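Local structure of putative vitamin-B12 independent methionine synthase family protein (Listeria monocytogenes, 1YPX) at residues I46-V50 and F122-V127; D10-L16 and S331-A337; P108-T112 and A168-A172. The protein probably transfers a methyl group from 5-methyltetrahydropteroyltriglutamate to homocysteine, independently of cobalamin and with the help of zinc, as a member of the methionine synthase family. One frame throughout, in Å; residues are numbered along the deposited sequence.

Contact 1 of 3, residues I46-V50 and F122-V127; sequences IKYIV and FLKEAV
Ile46, Lys47 and Val50 of helix 35-56 meet Phe122, Leu123 and Ala126 of helix 116-127 where two helices pack side by side on the outside of the TIM barrel. The axes of the short segments come within 9.9 Å; they run in the same general direction but cross at -42°, and the contact goes from Ile46 and Phe122 to Val50 and Ala126. At the Ile46 end Phe122 reaches across because CG lies anti to the backbone N (chi1 177°). Ile46 comes against the rim of the ring, with CG2 in the ring plane and 3.9 Å from Phe122 CE2. Lys47 crosses the phenyl group at about a right angle: its chain turns at chi4 (71°), leaving Lys47 NZ 3.5 Å from Phe122 CZ in an oblique approach. Glu125 OE1 stands over one face of the same ring, offset toward its rim, and forms a long salt bridge of 3.9 Å with Lys47 NZ. This charged pair lies on the exposed flank, whereas the Val50 end is mainly apolar and more buried. There Val50 CG2 packs 4.4 Å from Leu123 CD1, and both Val50 and Val127 also touch Ile61 of barrel strand 60-61. Both methyls of Val50, CG1 and CG2, lie 4.0 Å from Ala126 CB, and CG1 is also 3.5 Å from Ala126 O.

Contact 2 of 3, residues D10-L16 and S331-A337; sequences DHVGSIL and SPQCGFA
Val12, Ser14 and Leu16 run alongside Gly335, Phe336 and Ala337 where the loop before helix 19-30 passes the end of strand 328-332, the last strand of the TIM-barrel sheet. The CA atoms of His11 and Ser331 are 5.1 Å apart and those of Leu16 and Ala337 5.0 Å, which shows two chains in close company although most of both is irregular. Val12 straddles the 334-335 peptide: CG2 lies 3.7 Å from Cys334 C, and CG1 approaches Gly335 N. Ser14 holds its hydroxyl between backbone N and carbonyl carbon (chi1 78°), a conformation that carries OG across to Phe336 O in a weak hydrogen bond of 3.2 Å. With CG of Phe336 anti to the carbonyl carbon (chi1 -55°), the ring lies beside Ile15, the two side chains pointing the same way, and Ile15 CD1 meets Phe336 CD1 at 4.0 Å; Gln350 of helix 347-364 touches both. Leu16 crosses Phe336 obliquely, its CD1 nearest Phe336 CB. Polar groups at the start of residues 10-16 are held locally or by neighbours. Asp10 OD1 accepts His11 N at 2.8 Å through its anti lone pair and also bonds Ser60 OG, while His11 NE2 is hydrogen-bonded to Ser60 O.

Cys334 directs its CB away from residues 10-16. Its sulfur may form, with His237 and Cys239, the zinc site expected of this family, although no metal is modelled; the contact thus packs against the backbone next to a possible ligand. Ser331 OG donates to O of the next residue, Pro332, over 2.8 Å, from 36° out of the carbonyl plane.

Contact 3 of 3, residues P108-T112 and A168-A172; sequences PIDFT and AYQKA
Ile109 opens the contact by laying its CG2 methyl 3.6 Å from Ala168 CB, on the flank of helix 158-178. CG2 is the branch anti to the backbone N, and the rest of the side chain leads away from residues 168-172; Ile109 also touches Phe161 and Leu165, earlier on the same helix. At Asp110 the backbone comes closest to the helix, its CA lying 4.7 Å from the CA of Ala168. CB of Asp110 starts away from the helix, yet the carboxylate returns: OD1 forms a 3.0 Å salt bridge with Lys171 NZ. The lysine gets there by bending at chi3 (-89°) and again at chi4, so that its chain crosses the aspartate obliquely at the exposed margin of the contact. The same OD1 takes a weak hydrogen bond from Phe111 N, which ties the carboxylate to its own backbone as well. Phe111 then turns inward and buries more surface here than any other residue. Its CB is 3.5 Å from Ala168 O, and one ring face receives Ala172 in a CH-pi contact, with CA 3.8 Å from the ring centroid and 22° off the normal. Ala172 CB also reaches Phe111 CD2 at 3.5 Å.

The short strand 108-110 and the helix thus run in nearly the same N-to-C direction, the segment axes 17° and 8.7 Å apart, the strand being an addition on the outside of the TIM barrel. Helix 158-178 itself leads into barrel strand 183-188, Leu79 and Ala175 also touch Phe111, and helix 213-224 packs against Tyr169 and Gln170.

Contact 2 lies nearest the middle of the molecule, its centre 9 Å from that of the chain, against 18 Å for contact 1 and 19 Å for contact 3. It joins chain regions 315 residues apart at the end of the barrel sheet and relies on close backbones and apolar packing round Phe336 and Val12, with one weak hydroxyl bond across. The other two belong to the outer layer: contact 1 pairs two helices and contact 3 a short strand with a helix, and each combines apolar packing with a lysine-carboxylate pair at its exposed margin, long in contact 1 and short in contact 3. Contacts 1 and 2 touch through Ile49 and Ile15. Contact 3 stands apart, although its strand 108-110 directly precedes helix 116-127 of contact 1.

Contact 1 of 3, residues I46-V50 and F122-V127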
ATOM      1  N   ILE A  46      17.942  -0.979  -5.488  1.00 46.11           N
ATOM      2  CA  ILE A  46      16.682  -1.702  -5.595  1.00 45.95           C
ATOM      3  C   ILE A  46      17.001  -3.167  -5.871  1.00 46.62           C
ATOM      4  O   ILE A  46      16.512  -4.058  -5.173  1.00 43.93           O
ATOM      5  CB  ILE A  46      15.778  -1.116  -6.729  1.00 45.95           C
ATOM      6  CG1 ILE A  46      15.310   0.282  -6.340  1.00 47.06           C
ATOM      7  CG2 ILE A  46      14.554  -1.991  -6.963  1.00 44.09           C
ATOM      8  CD1 ILE A  46      14.334   0.901  -7.306  1.00 46.65           C
ATOM      9  N   LYS A  47      17.843  -3.412  -6.871  1.00 48.72           N
ATOM     10  CA  LYS A  47      18.229  -4.781  -7.212  1.00 53.14           C
ATOM     11  C   LYS A  47      18.711  -5.540  -5.972  1.00 55.37           C
ATOM     12  O   LYS A  47      18.368  -6.709  -5.759  1.00 54.79           O
ATOM     13  CB  LYS A  47      19.328  -4.796  -8.284  1.00 53.78           C
ATOM     14  CG  LYS A  47      18.811  -4.666  -9.709  1.00 54.09           C
ATOM     15  CD  LYS A  47      19.804  -5.229 -10.715  1.00 54.97           C
ATOM     16  CE  LYS A  47      19.307  -5.089 -12.155  1.00 58.09           C
ATOM     17  NZ  LYS A  47      19.310  -3.676 -12.634  1.00 56.73           N
ATOM     18  N   TYR A  48      19.504  -4.867  -5.149  1.00 56.82           N
ATOM     19  CA  TYR A  48      20.008  -5.483  -3.937  1.00 58.31           C
ATOM     20  C   TYR A  48      18.875  -5.885  -2.979  1.00 57.44           C
ATOM     21  O   TYR A  48      18.903  -6.981  -2.413  1.00 57.02           O
ATOM     22  CB  TYR A  48      21.006  -4.540  -3.253  1.00 60.60           C
ATOM     23  CG  TYR A  48      21.380  -4.987  -1.870  1.00 64.30           C
ATOM     24  CD1 TYR A  48      20.869  -4.326  -0.751  1.00 66.49           C
ATOM     25  CD2 TYR A  48      22.177  -6.117  -1.669  1.00 65.93           C
ATOM     26  CE1 TYR A  48      21.128  -4.775   0.532  1.00 66.62           C
ATOM     27  CE2 TYR A  48      22.445  -6.576  -0.382  1.00 68.35           C
ATOM     28  CZ  TYR A  48      21.910  -5.896   0.714  1.00 67.81           C
ATOM     29  OH  TYR A  48      22.137  -6.346   1.992  1.00 69.56           O
ATOM     30  N   ILE A  49      17.880  -5.015  -2.802  1.00 56.95           N
ATOM     31  CA  ILE A  49      16.753  -5.334  -1.910  1.00 57.36           C
ATOM     32  C   ILE A  49      15.795  -6.362  -2.534  1.00 56.26           C
ATOM     33  O   ILE A  49      15.074  -7.063  -1.820  1.00 55.70           O
ATOM     34  CB  ILE A  49      15.924  -4.054  -1.483  1.00 57.45           C
ATOM     35  CG1 ILE A  49      15.186  -3.450  -2.686  1.00 56.57           C
ATOM     36  CG2 ILE A  49      16.850  -3.016  -0.841  1.00 57.97           C
ATOM     37  CD1 ILE A  49      14.251  -2.304  -2.322  1.00 55.87           C
ATOM     38  N   VAL A  50      15.784  -6.438  -3.866  1.00 55.70           N
ATOM     39  CA  VAL A  50      14.933  -7.396  -4.564  1.00 53.49           C
ATOM     40  C   VAL A  50      15.373  -8.806  -4.182  1.00 55.19           C
ATOM     41  O   VAL A  50      14.550  -9.637  -3.800  1.00 54.23           O
ATOM     42  CB  VAL A  50      15.032  -7.255  -6.102  1.00 51.33           C
ATOM     43  CG1 VAL A  50      14.321  -8.424  -6.782  1.00 46.21           C
ATOM     44  CG2 VAL A  50      14.410  -5.948  -6.541  1.00 50.46           C
ATOM     45  N   PHE A 122      10.937  -1.795 -14.424  1.00 45.87           N
ATOM     46  CA  PHE A 122      12.257  -2.091 -13.879  1.00 46.43           C
ATOM     47  C   PHE A 122      12.176  -3.136 -12.782  1.00 45.63           C
ATOM     48  O   PHE A 122      12.910  -4.118 -12.802  1.00 48.34           O
ATOM     49  CB  PHE A 122      12.892  -0.846 -13.287  1.00 49.33           C
ATOM     50  CG  PHE A 122      14.217  -1.105 -12.660  1.00 50.46           C
ATOM     51  CD1 PHE A 122      15.357  -1.177 -13.443  1.00 49.69           C
ATOM     52  CD2 PHE A 122      14.325  -1.298 -11.287  1.00 51.23           C
ATOM     53  CE1 PHE A 122      16.592  -1.433 -12.870  1.00 51.99           C
ATOM     54  CE2 PHE A 122      15.562  -1.558 -10.701  1.00 53.20           C
ATOM     55  CZ  PHE A 122      16.701  -1.626 -11.493  1.00 51.76           C
ATOM     56  N   LEU A 123      11.299  -2.895 -11.809  1.00 43.30           N
ATOM     57  CA  LEU A 123      11.106  -3.809 -10.701  1.00 40.17           C
ATOM     58  C   LEU A 123      10.737  -5.168 -11.244  1.00 41.22           C
ATOM     59  O   LEU A 123      11.370  -6.160 -10.916  1.00 41.03           O
ATOM     60  CB  LEU A 123       9.975  -3.335  -9.789  1.00 38.34           C
ATOM     61  CG  LEU A 123       9.596  -4.411  -8.758  1.00 38.47           C
ATOM     62  CD1 LEU A 123      10.469  -4.240  -7.547  1.00 37.20           C
ATOM     63  CD2 LEU A 123       8.121  -4.356  -8.378  1.00 33.38           C
ATOM     64  N   LYS A 124       9.697  -5.201 -12.071  1.00 42.79           N
ATOM     65  CA  LYS A 124       9.223  -6.440 -12.658  1.00 44.41           C
ATOM     66  C   LYS A 124      10.386  -7.215 -13.255  1.00 46.55           C
ATOM     67  O   LYS A 124      10.464  -8.436 -13.124  1.00 49.85           O
ATOM     68  CB  LYS A 124       8.197  -6.141 -13.741  1.00 44.13           C
ATOM     69  CG  LYS A 124       7.761  -7.353 -14.520  1.00 41.63           C
ATOM     70  CD  LYS A 124       6.370  -7.737 -14.167  1.00 39.67           C
ATOM     71  CE  LYS A 124       5.923  -8.910 -14.997  1.00 40.86           C
ATOM     72  NZ  LYS A 124       4.635  -9.460 -14.456  1.00 40.31           N
ATOM     73  N   GLU A 125      11.288  -6.498 -13.909  1.00 46.85           N
ATOM     74  CA  GLU A 125      12.456  -7.104 -14.522  1.00 48.76           C
ATOM     75  C   GLU A 125      13.264  -7.898 -13.502  1.00 47.41           C
ATOM     76  O   GLU A 125      13.566  -9.070 -13.719  1.00 47.44           O
ATOM     77  CB  GLU A 125      13.352  -6.024 -15.132  1.00 52.02           C
ATOM     78  CG  GLU A 125      14.746  -6.525 -15.498  1.00 61.77           C
ATOM     79  CD  GLU A 125      15.850  -5.517 -15.179  1.00 67.77           C
ATOM     80  OE1 GLU A 125      15.875  -4.992 -14.033  1.00 68.60           O
ATOM     81  OE2 GLU A 125      16.705  -5.266 -16.072  1.00 71.66           O
ATOM     82  N   ALA A 126      13.605  -7.253 -12.390  1.00 45.19           N
ATOM     83  CA  ALA A 126      14.404  -7.876 -11.341  1.00 43.34           C
ATOM     84  C   ALA A 126      13.724  -8.976 -10.531  1.00 44.31           C
ATOM     85  O   ALA A 126      14.397  -9.826  -9.957  1.00 41.94           O
ATOM     86  CB  ALA A 126      14.905  -6.814 -10.399  1.00 45.62           C
ATOM     87  N   VAL A 127      12.395  -8.963 -10.483  1.00 45.68           N
ATOM     88  CA  VAL A 127      11.656  -9.949  -9.713  1.00 46.13           C
ATOM     89  C   VAL A 127      11.666 -11.330 -10.333  1.00 47.35           C
ATOM     90  O   VAL A 127      11.897 -12.325  -9.645  1.00 47.27           O
ATOM     91  CB  VAL A 127      10.203  -9.514  -9.520  1.00 47.60           C
ATOM     92  CG1 VAL A 127       9.435 -10.602  -8.777  1.00 48.07           C
ATOM     93  CG2 VAL A 127      10.163  -8.201  -8.740  1.00 46.39           C
TER

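Contact 2 of 3, residues D10-L16 and S331-A337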
ATOM      1  N   ASP A  10       3.231 -11.882   3.752  1.00 44.95           N
ATOM      2  CA  ASP A  10       3.287 -10.767   2.823  1.00 41.43           C
ATOM      3  C   ASP A  10       3.805  -9.557   3.601  1.00 41.54           C
ATOM      4  O   ASP A  10       4.079  -9.662   4.797  1.00 39.15           O
ATOM      5  CB  ASP A  10       1.880 -10.509   2.291  1.00 39.83           C
ATOM      6  CG  ASP A  10       1.870 -10.000   0.867  1.00 40.49           C
ATOM      7  OD1 ASP A  10       2.720  -9.136   0.542  1.00 42.04           O
ATOM      8  OD2 ASP A  10       1.006 -10.454   0.083  1.00 35.13           O
ATOM      9  N   HIS A  11       3.953  -8.415   2.931  1.00 41.04           N
ATOM     10  CA  HIS A  11       4.425  -7.209   3.603  1.00 40.78           C
ATOM     11  C   HIS A  11       3.908  -5.953   2.921  1.00 41.45           C
ATOM     12  O   HIS A  11       3.659  -5.957   1.716  1.00 44.17           O
ATOM     13  CB  HIS A  11       5.957  -7.201   3.683  1.00 39.08           C
ATOM     14  CG  HIS A  11       6.648  -7.138   2.356  1.00 37.62           C
ATOM     15  ND1 HIS A  11       7.290  -6.003   1.905  1.00 34.91           N
ATOM     16  CD2 HIS A  11       6.846  -8.083   1.407  1.00 37.64           C
ATOM     17  CE1 HIS A  11       7.856  -6.255   0.738  1.00 37.58           C
ATOM     18  NE2 HIS A  11       7.601  -7.512   0.413  1.00 36.54           N
ATOM     19  N   VAL A  12       3.735  -4.884   3.698  1.00 41.32           N
ATOM     20  CA  VAL A  12       3.208  -3.621   3.181  1.00 37.84           C
ATOM     21  C   VAL A  12       3.935  -3.134   1.931  1.00 36.97           C
ATOM     22  O   VAL A  12       3.291  -2.754   0.950  1.00 34.31           O
ATOM     23  CB  VAL A  12       3.235  -2.521   4.278  1.00 38.64           C
ATOM     24  CG1 VAL A  12       2.852  -1.157   3.689  1.00 37.98           C
ATOM     25  CG2 VAL A  12       2.261  -2.890   5.382  1.00 37.85           C
ATOM     26  N   GLY A  13       5.268  -3.140   1.967  1.00 36.21           N
ATOM     27  CA  GLY A  13       6.021  -2.699   0.809  1.00 35.25           C
ATOM     28  C   GLY A  13       7.273  -1.859   1.006  1.00 35.71           C
ATOM     29  O   GLY A  13       8.314  -2.177   0.426  1.00 37.96           O
ATOM     30  N   SER A  14       7.217  -0.791   1.792  1.00 34.59           N
ATOM     31  CA  SER A  14       8.426   0.023   1.947  1.00 37.66           C
ATOM     32  C   SER A  14       9.525  -0.711   2.703  1.00 38.04           C
ATOM     33  O   SER A  14       9.256  -1.421   3.664  1.00 37.54           O
ATOM     34  CB  SER A  14       8.124   1.332   2.678  1.00 40.37           C
ATOM     35  OG  SER A  14       7.998   1.105   4.069  1.00 41.82           O
ATOM     36  N   ILE A  15      10.761  -0.523   2.258  1.00 39.69           N
ATOM     37  CA  ILE A  15      11.926  -1.138   2.880  1.00 42.06           C
ATOM     38  C   ILE A  15      12.900  -0.026   3.299  1.00 45.40           C
ATOM     39  O   ILE A  15      12.928   1.053   2.697  1.00 46.95           O
ATOM     40  CB  ILE A  15      12.644  -2.116   1.886  1.00 42.17           C
ATOM     41  CG1 ILE A  15      11.843  -3.421   1.735  1.00 39.45           C
ATOM     42  CG2 ILE A  15      14.065  -2.391   2.338  1.00 42.18           C
ATOM     43  CD1 ILE A  15      11.627  -4.180   3.050  1.00 41.53           C
ATOM     44  N   LEU A  16      13.688  -0.293   4.338  1.00 49.06           N
ATOM     45  CA  LEU A  16      14.679   0.655   4.862  1.00 51.58           C
ATOM     46  C   LEU A  16      15.691   1.108   3.820  1.00 52.58           C
ATOM     47  O   LEU A  16      16.306   0.282   3.149  1.00 53.87           O
ATOM     48  CB  LEU A  16      15.445   0.006   6.009  1.00 52.82           C
ATOM     49  CG  LEU A  16      15.064   0.307   7.450  1.00 56.09           C
ATOM     50  CD1 LEU A  16      13.553   0.226   7.672  1.00 59.76           C
ATOM     51  CD2 LEU A  16      15.790  -0.691   8.319  1.00 57.53           C
ATOM     52  N   SER A 331       1.778 -10.321   8.436  1.00 46.77           N
ATOM     53  CA  SER A 331       2.754  -9.379   7.913  1.00 47.05           C
ATOM     54  C   SER A 331       3.147  -8.504   9.049  1.00 47.16           C
ATOM     55  O   SER A 331       2.571  -8.588  10.122  1.00 49.97           O
ATOM     56  CB  SER A 331       2.126  -8.469   6.880  1.00 48.08           C
ATOM     57  OG  SER A 331       1.381  -7.461   7.543  1.00 47.00           O
ATOM     58  N   PRO A 332       4.151  -7.653   8.836  1.00 48.69           N
ATOM     59  CA  PRO A 332       4.522  -6.776   9.949  1.00 49.46           C
ATOM     60  C   PRO A 332       3.480  -5.644   9.932  1.00 50.83           C
ATOM     61  O   PRO A 332       2.774  -5.490   8.941  1.00 49.19           O
ATOM     62  CB  PRO A 332       5.952  -6.352   9.606  1.00 47.88           C
ATOM     63  CG  PRO A 332       6.038  -6.514   8.116  1.00 48.48           C
ATOM     64  CD  PRO A 332       5.193  -7.704   7.795  1.00 47.29           C
ATOM     65  N   GLN A 333       3.351  -4.893  11.026  1.00 55.27           N
ATOM     66  CA  GLN A 333       2.350  -3.822  11.132  1.00 59.09           C
ATOM     67  C   GLN A 333       2.330  -2.764  10.017  1.00 59.26           C
ATOM     68  O   GLN A 333       1.257  -2.397   9.534  1.00 61.38           O
ATOM     69  CB  GLN A 333       2.449  -3.137  12.509  1.00 61.91           C
ATOM     70  CG  GLN A 333       3.811  -2.516  12.810  1.00 67.09           C
ATOM     71  CD  GLN A 333       3.863  -1.789  14.147  1.00 68.49           C
ATOM     72  OE1 GLN A 333       3.545  -2.358  15.195  1.00 68.85           O
ATOM     73  NE2 GLN A 333       4.278  -0.525  14.113  1.00 69.49           N
ATOM     74  N   CYS A 334       3.497  -2.264   9.621  1.00 59.34           N
ATOM     75  CA  CYS A 334       3.595  -1.270   8.548  1.00 59.02           C
ATOM     76  C   CYS A 334       4.815  -1.614   7.701  1.00 58.08           C
ATOM     77  O   CYS A 334       5.399  -2.694   7.840  1.00 58.94           O
ATOM     78  CB  CYS A 334       3.751   0.157   9.114  1.00 60.88           C
ATOM     79  SG  CYS A 334       3.572   1.523   7.885  1.00 63.81           S
ATOM     80  N   GLY A 335       5.186  -0.696   6.815  1.00 57.38           N
ATOM     81  CA  GLY A 335       6.344  -0.903   5.969  1.00 56.67           C
ATOM     82  C   GLY A 335       7.556  -0.371   6.701  1.00 56.83           C
ATOM     83  O   GLY A 335       7.471   0.647   7.377  1.00 57.61           O
ATOM     84  N   PHE A 336       8.674  -1.072   6.587  1.00 57.93           N
ATOM     85  CA  PHE A 336       9.910  -0.667   7.238  1.00 58.52           C
ATOM     86  C   PHE A 336      10.389   0.636   6.629  1.00 59.26           C
ATOM     87  O   PHE A 336      10.809   0.666   5.474  1.00 62.56           O
ATOM     88  CB  PHE A 336      10.979  -1.748   7.054  1.00 56.22           C
ATOM     89  CG  PHE A 336      10.544  -3.112   7.521  1.00 56.33           C
ATOM     90  CD1 PHE A 336       9.883  -3.982   6.658  1.00 53.40           C
ATOM     91  CD2 PHE A 336      10.741  -3.502   8.848  1.00 57.09           C
ATOM     92  CE1 PHE A 336       9.423  -5.217   7.111  1.00 53.22           C
ATOM     93  CE2 PHE A 336      10.283  -4.736   9.313  1.00 55.03           C
ATOM     94  CZ  PHE A 336       9.621  -5.592   8.442  1.00 54.04           C
ATOM     95  N   ALA A 337      10.327   1.711   7.404  1.00 59.63           N
ATOM     96  CA  ALA A 337      10.759   3.019   6.928  1.00 60.15           C
ATOM     97  C   ALA A 337      10.386   4.088   7.942  1.00 60.16           C
ATOM     98  O   ALA A 337      10.268   5.262   7.595  1.00 61.71           O
ATOM     99  CB  ALA A 337      10.118   3.336   5.567  1.00 58.39           C
TER

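Contact 3 of 3, residues P108-T112 and A168-A172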
ATOM      1  N   PRO A 108      -7.596  20.291 -14.463  1.00 45.81           N
ATOM      2  CA  PRO A 108      -8.359  19.050 -14.595  1.00 45.41           C
ATOM      3  C   PRO A 108      -7.504  17.786 -14.400  1.00 44.48           C
ATOM      4  O   PRO A 108      -6.555  17.556 -15.142  1.00 42.44           O
ATOM      5  CB  PRO A 108      -8.943  19.166 -16.004  1.00 46.12           C
ATOM      6  CG  PRO A 108      -7.886  19.939 -16.735  1.00 47.16           C
ATOM      7  CD  PRO A 108      -7.560  21.023 -15.739  1.00 46.85           C
ATOM      8  N   ILE A 109      -7.859  16.983 -13.396  1.00 45.18           N
ATOM      9  CA  ILE A 109      -7.152  15.742 -13.053  1.00 47.51           C
ATOM     10  C   ILE A 109      -7.089  14.760 -14.224  1.00 50.36           C
ATOM     11  O   ILE A 109      -8.103  14.485 -14.869  1.00 52.21           O
ATOM     12  CB  ILE A 109      -7.848  14.986 -11.871  1.00 47.33           C
ATOM     13  CG1 ILE A 109      -8.109  15.931 -10.683  1.00 49.49           C
ATOM     14  CG2 ILE A 109      -6.985  13.817 -11.432  1.00 46.76           C
ATOM     15  CD1 ILE A 109      -6.852  16.432  -9.974  1.00 48.22           C
ATOM     16  N   ASP A 110      -5.907  14.211 -14.489  1.00 50.37           N
ATOM     17  CA  ASP A 110      -5.783  13.256 -15.572  1.00 50.87           C
ATOM     18  C   ASP A 110      -4.494  12.455 -15.509  1.00 52.54           C
ATOM     19  O   ASP A 110      -3.569  12.793 -14.773  1.00 52.60           O
ATOM     20  CB  ASP A 110      -5.905  13.975 -16.917  1.00 51.52           C
ATOM     21  CG  ASP A 110      -6.114  13.013 -18.077  1.00 53.57           C
ATOM     22  OD1 ASP A 110      -6.670  11.913 -17.865  1.00 52.79           O
ATOM     23  OD2 ASP A 110      -5.742  13.364 -19.210  1.00 58.27           O
ATOM     24  N   PHE A 111      -4.448  11.376 -16.281  1.00 52.37           N
ATOM     25  CA  PHE A 111      -3.283  10.516 -16.317  1.00 52.92           C
ATOM     26  C   PHE A 111      -2.911  10.284 -17.776  1.00 54.00           C
ATOM     27  O   PHE A 111      -3.776  10.019 -18.609  1.00 54.87           O
ATOM     28  CB  PHE A 111      -3.606   9.189 -15.619  1.00 52.83           C
ATOM     29  CG  PHE A 111      -2.454   8.226 -15.568  1.00 51.47           C
ATOM     30  CD1 PHE A 111      -1.930   7.676 -16.742  1.00 52.54           C
ATOM     31  CD2 PHE A 111      -1.895   7.862 -14.352  1.00 50.00           C
ATOM     32  CE1 PHE A 111      -0.868   6.783 -16.708  1.00 50.52           C
ATOM     33  CE2 PHE A 111      -0.836   6.970 -14.305  1.00 51.18           C
ATOM     34  CZ  PHE A 111      -0.317   6.427 -15.493  1.00 50.50           C
ATOM     35  N   THR A 112      -1.625  10.383 -18.081  1.00 53.63           N
ATOM     36  CA  THR A 112      -1.159  10.180 -19.444  1.00 54.71           C
ATOM     37  C   THR A 112       0.135   9.399 -19.453  1.00 55.53           C
ATOM     38  O   THR A 112       0.204   8.273 -19.947  1.00 56.63           O
ATOM     39  CB  THR A 112      -0.902  11.515 -20.143  1.00 53.55           C
ATOM     40  OG1 THR A 112      -2.144  12.202 -20.321  1.00 51.93           O
ATOM     41  CG2 THR A 112      -0.243  11.288 -21.491  1.00 54.14           C
ATOM     42  N   ALA A 168      -8.835   9.131 -13.621  1.00 33.02           N
ATOM     43  CA  ALA A 168      -7.382   9.265 -13.613  1.00 32.50           C
ATOM     44  C   ALA A 168      -6.823   7.965 -13.035  1.00 34.31           C
ATOM     45  O   ALA A 168      -5.777   7.481 -13.478  1.00 34.68           O
ATOM     46  CB  ALA A 168      -6.949  10.453 -12.758  1.00 24.28           C
ATOM     47  N   TYR A 169      -7.531   7.400 -12.054  1.00 34.41           N
ATOM     48  CA  TYR A 169      -7.093   6.152 -11.451  1.00 37.70           C
ATOM     49  C   TYR A 169      -7.419   4.922 -12.305  1.00 37.84           C
ATOM     50  O   TYR A 169      -6.620   3.984 -12.358  1.00 39.70           O
ATOM     51  CB  TYR A 169      -7.657   6.000 -10.025  1.00 37.36           C
ATOM     52  CG  TYR A 169      -6.687   6.449  -8.939  1.00 38.26           C
ATOM     53  CD1 TYR A 169      -5.901   5.523  -8.249  1.00 38.64           C
ATOM     54  CD2 TYR A 169      -6.531   7.805  -8.626  1.00 41.17           C
ATOM     55  CE1 TYR A 169      -4.987   5.930  -7.272  1.00 40.81           C
ATOM     56  CE2 TYR A 169      -5.609   8.229  -7.646  1.00 41.93           C
ATOM     57  CZ  TYR A 169      -4.845   7.281  -6.977  1.00 44.02           C
ATOM     58  OH  TYR A 169      -3.939   7.679  -6.019  1.00 46.30           O
ATOM     59  N   GLN A 170      -8.570   4.906 -12.972  1.00 38.60           N
ATOM     60  CA  GLN A 170      -8.894   3.760 -13.822  1.00 38.81           C
ATOM     61  C   GLN A 170      -7.776   3.677 -14.851  1.00 40.30           C
ATOM     62  O   GLN A 170      -7.179   2.615 -15.061  1.00 41.80           O
ATOM     63  CB  GLN A 170     -10.249   3.941 -14.513  1.00 37.59           C
ATOM     64  CG  GLN A 170     -11.446   3.838 -13.574  1.00 36.08           C
ATOM     65  CD  GLN A 170     -12.679   4.547 -14.128  1.00 40.15           C
ATOM     66  OE1 GLN A 170     -13.748   4.571 -13.498  1.00 39.11           O
ATOM     67  NE2 GLN A 170     -12.533   5.140 -15.310  1.00 39.30           N
ATOM     68  N   LYS A 171      -7.458   4.816 -15.461  1.00 40.56           N
ATOM     69  CA  LYS A 171      -6.392   4.857 -16.451  1.00 41.35           C
ATOM     70  C   LYS A 171      -5.042   4.505 -15.824  1.00 43.09           C
ATOM     71  O   LYS A 171      -4.221   3.841 -16.458  1.00 47.79           O
ATOM     72  CB  LYS A 171      -6.333   6.244 -17.122  1.00 42.09           C
ATOM     73  CG  LYS A 171      -7.665   6.692 -17.765  1.00 40.96           C
ATOM     74  CD  LYS A 171      -7.470   7.677 -18.929  1.00 43.55           C
ATOM     75  CE  LYS A 171      -7.429   9.152 -18.497  1.00 47.55           C
ATOM     76  NZ  LYS A 171      -8.788   9.847 -18.512  1.00 44.18           N
ATOM     77  N   ALA A 172      -4.806   4.937 -14.585  1.00 44.48           N
ATOM     78  CA  ALA A 172      -3.543   4.647 -13.896  1.00 45.58           C
ATOM     79  C   ALA A 172      -3.366   3.144 -13.723  1.00 47.03           C
ATOM     80  O   ALA A 172      -2.338   2.571 -14.087  1.00 48.22           O
ATOM     81  CB  ALA A 172      -3.516   5.323 -12.527  1.00 47.60           C
TER